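Side-chain contacts in malonyl coenzyme A-acyl carrier protein transacylase (Helicobacter pylori, PDB 2H1Y), which probably catalyses the transfer of the malonyl group from malonyl-CoA to holo-acyl carrier protein, releasing coenzyme A: residues A[51-55]-A[56-60]; A[109-113]-A[114-118]. All blocks are in the same frame, centred on the assembly; numbering follows the deposited sequence.

Interaction 1 of 2, residues A[51-55]-A[56-60]; sequences LKVDM and KKTLF
D54 reaches forward over the first turn of helix 55-60 and takes the amide of K57. The N-to-O distance from K57 N to D54 OD2 is 2.9 Å, with a nearly straight N-H...O angle of 166°. The N-H comes from above the carboxylate plane, well out of it. The chi1 of D54, 180°, sets its carboxylate anti to its own backbone N and turns it onto the first turn of the helix. Two backbone bonds run beside this one. L59 N donates to M55 O at 3.1 Å, and T58 N makes a weak bond to D54 O, whose modelled place is less certain. The L59 side chain lies close to the same acceptor as its amide, with L59 CG 3.2 Å from M55 O.

D54 is thus the N-cap of the helix. Just before it, K52, with positive phi, ends helix 38-51 in a Schellman motif, V53 N reaching S48 O and K52 N reaching N49 O. One helix therefore ends and the next is capped within a few residues.

Neither lysine forms a salt bridge with D54. The K57 chain crosses D54 at about a right angle, and K57 NZ stops 4.3 Å from D54 OD1. K56 NZ is 5.0 Å from D54 OD1 and pairs with E45 instead. The donated amide N-H and the nearer K57 would probably favour an ionised D54, with less help from K56.

A methyl of V53 lies beside the hydroxyl of T58, with V53 CG1 4.1 Å from T58 OG1 and the two side chains crossing at about a right angle. The buried M55 folds back through two bends in its chain and makes apolar contacts with A47 and with L78 of helix 69-90.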
loop_
_atom_site.group_PDB
_atom_site.type_symbol
_atom_site.label_atom_id
_atom_site.label_comp_id
_atom_site.label_asym_id
_atom_site.label_seq_id
_atom_site.Cartn_x
_atom_site.Cartn_y
_atom_site.Cartn_z
ATOM N N LEU A 51 -11.026 2.411 16.570
ATOM C CA LEU A 51 -9.642 2.698 16.902
ATOM C C LEU A 51 -9.526 3.517 18.164
ATOM O O LEU A 51 -8.422 3.663 18.719
ATOM C CB LEU A 51 -8.924 3.366 15.735
ATOM C CG LEU A 51 -8.637 2.381 14.597
ATOM C CD1 LEU A 51 -8.091 3.097 13.398
ATOM C CD2 LEU A 51 -7.685 1.269 15.046
ATOM N N LYS A 52 -10.670 4.030 18.630
ATOM C CA LYS A 52 -10.733 4.744 19.906
ATOM C C LYS A 52 -9.841 5.965 19.826
ATOM O O LYS A 52 -9.139 6.288 20.783
ATOM C CB LYS A 52 -10.295 3.836 21.066
ATOM C CG LYS A 52 -11.429 3.181 21.838
ATOM C CD LYS A 52 -11.914 1.863 21.244
ATOM C CE LYS A 52 -13.284 1.486 21.831
ATOM N NZ LYS A 52 -14.055 0.514 20.989
ATOM N N VAL A 53 -9.850 6.599 18.651
ATOM C CA VAL A 53 -9.166 7.871 18.384
ATOM C C VAL A 53 -10.066 8.620 17.408
ATOM O O VAL A 53 -10.821 7.979 16.683
ATOM C CB VAL A 53 -7.774 7.682 17.720
ATOM C CG1 VAL A 53 -6.975 8.956 17.833
ATOM C CG2 VAL A 53 -6.990 6.547 18.358
ATOM N N ASP A 54 -10.020 9.954 17.404
ATOM C CA ASP A 54 -10.847 10.717 16.466
ATOM C C ASP A 54 -10.164 10.664 15.119
ATOM O O ASP A 54 -9.041 11.156 14.966
ATOM C CB ASP A 54 -11.068 12.180 16.894
ATOM C CG ASP A 54 -11.942 12.968 15.891
ATOM O OD1 ASP A 54 -12.744 13.837 16.322
ATOM O OD2 ASP A 54 -11.846 12.728 14.665
ATOM N N MET A 55 -10.848 10.062 14.153
ATOM C CA MET A 55 -10.290 9.862 12.828
ATOM C C MET A 55 -10.560 11.021 11.871
ATOM O O MET A 55 -9.839 11.191 10.881
ATOM C CB MET A 55 -10.781 8.541 12.238
ATOM C CG MET A 55 -10.156 7.320 12.877
ATOM S SD MET A 55 -8.388 7.247 12.543
ATOM C CE MET A 55 -8.298 6.090 11.183
ATOM N N LYS A 56 -11.593 11.810 12.163
ATOM C CA LYS A 56 -11.874 13.029 11.412
ATOM C C LYS A 56 -10.688 13.970 11.541
ATOM O O LYS A 56 -10.133 14.433 10.554
ATOM C CB LYS A 56 -13.126 13.717 11.956
ATOM C CG LYS A 56 -14.434 13.188 11.405
ATOM C CD LYS A 56 -15.609 13.456 12.362
ATOM C CE LYS A 56 -15.558 12.497 13.570
ATOM N NZ LYS A 56 -16.900 12.177 14.160
ATOM N N LYS A 57 -10.295 14.221 12.780
ATOM C CA LYS A 57 -9.276 15.202 13.076
ATOM C C LYS A 57 -7.896 14.673 12.700
ATOM O O LYS A 57 -7.047 15.409 12.179
ATOM C CB LYS A 57 -9.376 15.623 14.550
ATOM C CG LYS A 57 -10.536 16.650 14.800
ATOM C CD LYS A 57 -11.335 16.417 16.102
ATOM C CE LYS A 57 -10.617 16.931 17.351
ATOM N NZ LYS A 57 -9.384 16.126 17.672
ATOM N N THR A 58 -7.698 13.375 12.911
ATOM C CA THR A 58 -6.450 12.726 12.536
ATOM C C THR A 58 -6.189 12.775 11.029
ATOM O O THR A 58 -5.042 12.853 10.614
ATOM C CB THR A 58 -6.373 11.293 13.076
ATOM O OG1 THR A 58 -6.832 11.296 14.435
ATOM C CG2 THR A 58 -4.935 10.774 13.040
ATOM N N LEU A 59 -7.239 12.769 10.215
ATOM C CA LEU A 59 -7.040 12.888 8.772
ATOM C C LEU A 59 -7.106 14.305 8.203
ATOM O O LEU A 59 -6.514 14.573 7.157
ATOM C CB LEU A 59 -7.962 11.939 7.984
ATOM C CG LEU A 59 -8.043 10.443 8.333
ATOM C CD1 LEU A 59 -8.366 9.644 7.102
ATOM C CD2 LEU A 59 -6.792 9.903 8.985
ATOM N N PHE A 60 -7.818 15.212 8.876
ATOM C CA PHE A 60 -8.152 16.519 8.260
ATOM C C PHE A 60 -7.273 17.726 8.629
ATOM O O PHE A 60 -6.998 18.578 7.783
ATOM C CB PHE A 60 -9.627 16.884 8.471
ATOM C CG PHE A 60 -10.610 15.866 7.929
ATOM C CD1 PHE A 60 -11.931 15.859 8.388
ATOM C CD2 PHE A 60 -10.223 14.919 6.970
ATOM C CE1 PHE A 60 -12.850 14.940 7.908
ATOM C CE2 PHE A 60 -11.137 13.993 6.487
ATOM C CZ PHE A 60 -12.456 14.003 6.954
#

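Interaction 2 of 2, residues A[109-113]-A[114-118]; sequences SAVSL and SGALD
S112 and L117 form the tight part of this helix end. The hydroxyl of S112 donates to the carbonyl of L117, with S112 OG 2.8 Å from L117 O. It approaches tilted 31° from the carbonyl plane. The chi1 of S112, 168°, swings OG away from its own backbone N and out to that carbonyl. The carbon atoms are packed closely too: L117 CB lies 3.4 Å from S112 CA.

The backbone closes in steps. S114 N donates to A110 O at 2.9 Å, still in the regular helical pattern. G115 N donates to S112 O at 2.8 Å, a tighter turn, and approaches from above that carbonyl plane. G115 is partly exposed, yet its amide is held. A116 N makes a weak bond to V111 O at 3.5 Å, a wider pi-type turn. G115 has phi of 126°, where a side chain would press on the preceding carbonyl. The C-terminus of helix 105-116 thus passes from regular helix into tighter and wider turns, and the chain then leads on to helix 119-137.

The V111 side is looser. V111 CG1 is 3.9 Å from A116 CB and 4.4 Å from L117 CD2, so these groups meet only at ordinary apolar distances. L229 packs against V111 and L117 there. The open side lies at the partly exposed D118. It stands at the N-cap position of the next helix but makes no capping bond with its side chain; its OD1 has a salt bridge to K230.

The buried S112 hydroxyl also meets Y77 OH. Since its own proton goes to L117 O, it probably accepts from Y77, and two bonds would then fix its rotation and tie the helix end to helix 69-90.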
loop_
_atom_site.group_PDB
_atom_site.type_symbol
_atom_site.label_atom_id
_atom_site.label_comp_id
_atom_site.label_asym_id
_atom_site.label_seq_id
_atom_site.Cartn_x
_atom_site.Cartn_y
_atom_site.Cartn_z
ATOM N N SER A 109 -5.325 -3.899 2.363
ATOM C CA SER A 109 -6.510 -3.249 1.795
ATOM C C SER A 109 -7.173 -4.108 0.760
ATOM O O SER A 109 -8.378 -4.330 0.839
ATOM C CB SER A 109 -6.180 -1.915 1.141
ATOM O OG SER A 109 -5.855 -0.947 2.111
ATOM N N ALA A 110 -6.386 -4.572 -0.214
ATOM C CA ALA A 110 -6.898 -5.352 -1.343
ATOM C C ALA A 110 -7.561 -6.667 -0.872
ATOM O O ALA A 110 -8.721 -6.945 -1.221
ATOM C CB ALA A 110 -5.807 -5.614 -2.326
ATOM N N VAL A 111 -6.841 -7.437 -0.047
ATOM C CA VAL A 111 -7.400 -8.608 0.648
ATOM C C VAL A 111 -8.735 -8.306 1.360
ATOM O O VAL A 111 -9.710 -9.034 1.194
ATOM C CB VAL A 111 -6.380 -9.186 1.669
ATOM C CG1 VAL A 111 -7.051 -10.194 2.623
ATOM C CG2 VAL A 111 -5.198 -9.823 0.945
ATOM N N SER A 112 -8.775 -7.222 2.131
ATOM C CA SER A 112 -9.984 -6.841 2.842
ATOM C C SER A 112 -11.158 -6.640 1.908
ATOM O O SER A 112 -12.228 -7.219 2.090
ATOM C CB SER A 112 -9.744 -5.582 3.664
ATOM O OG SER A 112 -10.968 -5.044 4.140
ATOM N N LEU A 113 -10.957 -5.815 0.896
ATOM C CA LEU A 113 -12.040 -5.450 0.002
ATOM C C LEU A 113 -12.468 -6.608 -0.875
ATOM O O LEU A 113 -13.590 -6.637 -1.352
ATOM C CB LEU A 113 -11.670 -4.200 -0.803
ATOM C CG LEU A 113 -11.839 -3.046 0.194
ATOM C CD1 LEU A 113 -10.952 -1.891 -0.124
ATOM C CD2 LEU A 113 -13.299 -2.600 0.307
ATOM N N SER A 114 -11.588 -7.587 -1.040
ATOM C CA SER A 114 -11.962 -8.841 -1.677
ATOM C C SER A 114 -13.069 -9.558 -0.893
ATOM O O SER A 114 -13.891 -10.269 -1.482
ATOM C CB SER A 114 -10.751 -9.743 -1.835
ATOM O OG SER A 114 -10.942 -10.586 -2.941
ATOM N N GLY A 115 -13.089 -9.354 0.428
ATOM C CA GLY A 115 -14.170 -9.840 1.292
ATOM C C GLY A 115 -13.671 -10.690 2.456
ATOM O O GLY A 115 -14.463 -11.269 3.210
ATOM N N ALA A 116 -12.351 -10.756 2.596
ATOM C CA ALA A 116 -11.720 -11.605 3.584
ATOM C C ALA A 116 -11.459 -10.877 4.889
ATOM O O ALA A 116 -10.823 -11.420 5.791
ATOM C CB ALA A 116 -10.429 -12.167 3.029
ATOM N N LEU A 117 -11.945 -9.647 4.997
ATOM C CA LEU A 117 -11.619 -8.826 6.151
ATOM C C LEU A 117 -12.637 -7.706 6.314
ATOM O O LEU A 117 -12.716 -6.813 5.469
ATOM C CB LEU A 117 -10.218 -8.275 5.955
ATOM C CG LEU A 117 -9.183 -8.294 7.060
ATOM C CD1 LEU A 117 -9.276 -9.540 7.919
ATOM C CD2 LEU A 117 -7.804 -8.174 6.417
ATOM N N ASP A 118 -13.436 -7.784 7.383
ATOM C CA ASP A 118 -14.450 -6.772 7.693
ATOM C C ASP A 118 -13.809 -5.433 7.995
ATOM O O ASP A 118 -12.641 -5.357 8.430
ATOM C CB ASP A 118 -15.312 -7.176 8.905
ATOM C CG ASP A 118 -16.039 -8.484 8.696
ATOM O OD1 ASP A 118 -16.405 -8.788 7.531
ATOM O OD2 ASP A 118 -16.241 -9.218 9.693
#

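How the interactions relate
Both interactions sit at helix boundaries: 51-60 joins two successive helices through a cap, and 109-118 is where helix 105-116 gives way to helix 119-137. Their centres are about 22 Å apart and their nearest atoms about 11 Å apart, so they do not touch. Helix 69-90 connects them. P74, A75 and L78 meet interaction 1, and Y77, Y81, Y84 and Q85 meet interaction 2. Helix 105-116 begins at the GHSLG sequence after strand 99-102, in this family the nucleophile elbow. Interaction 2 lies toward the far end of that helix, so any catalytic role is probably indirect. Interaction 1 lies farther out, about 20 Å from the chain centre against about 13 Å.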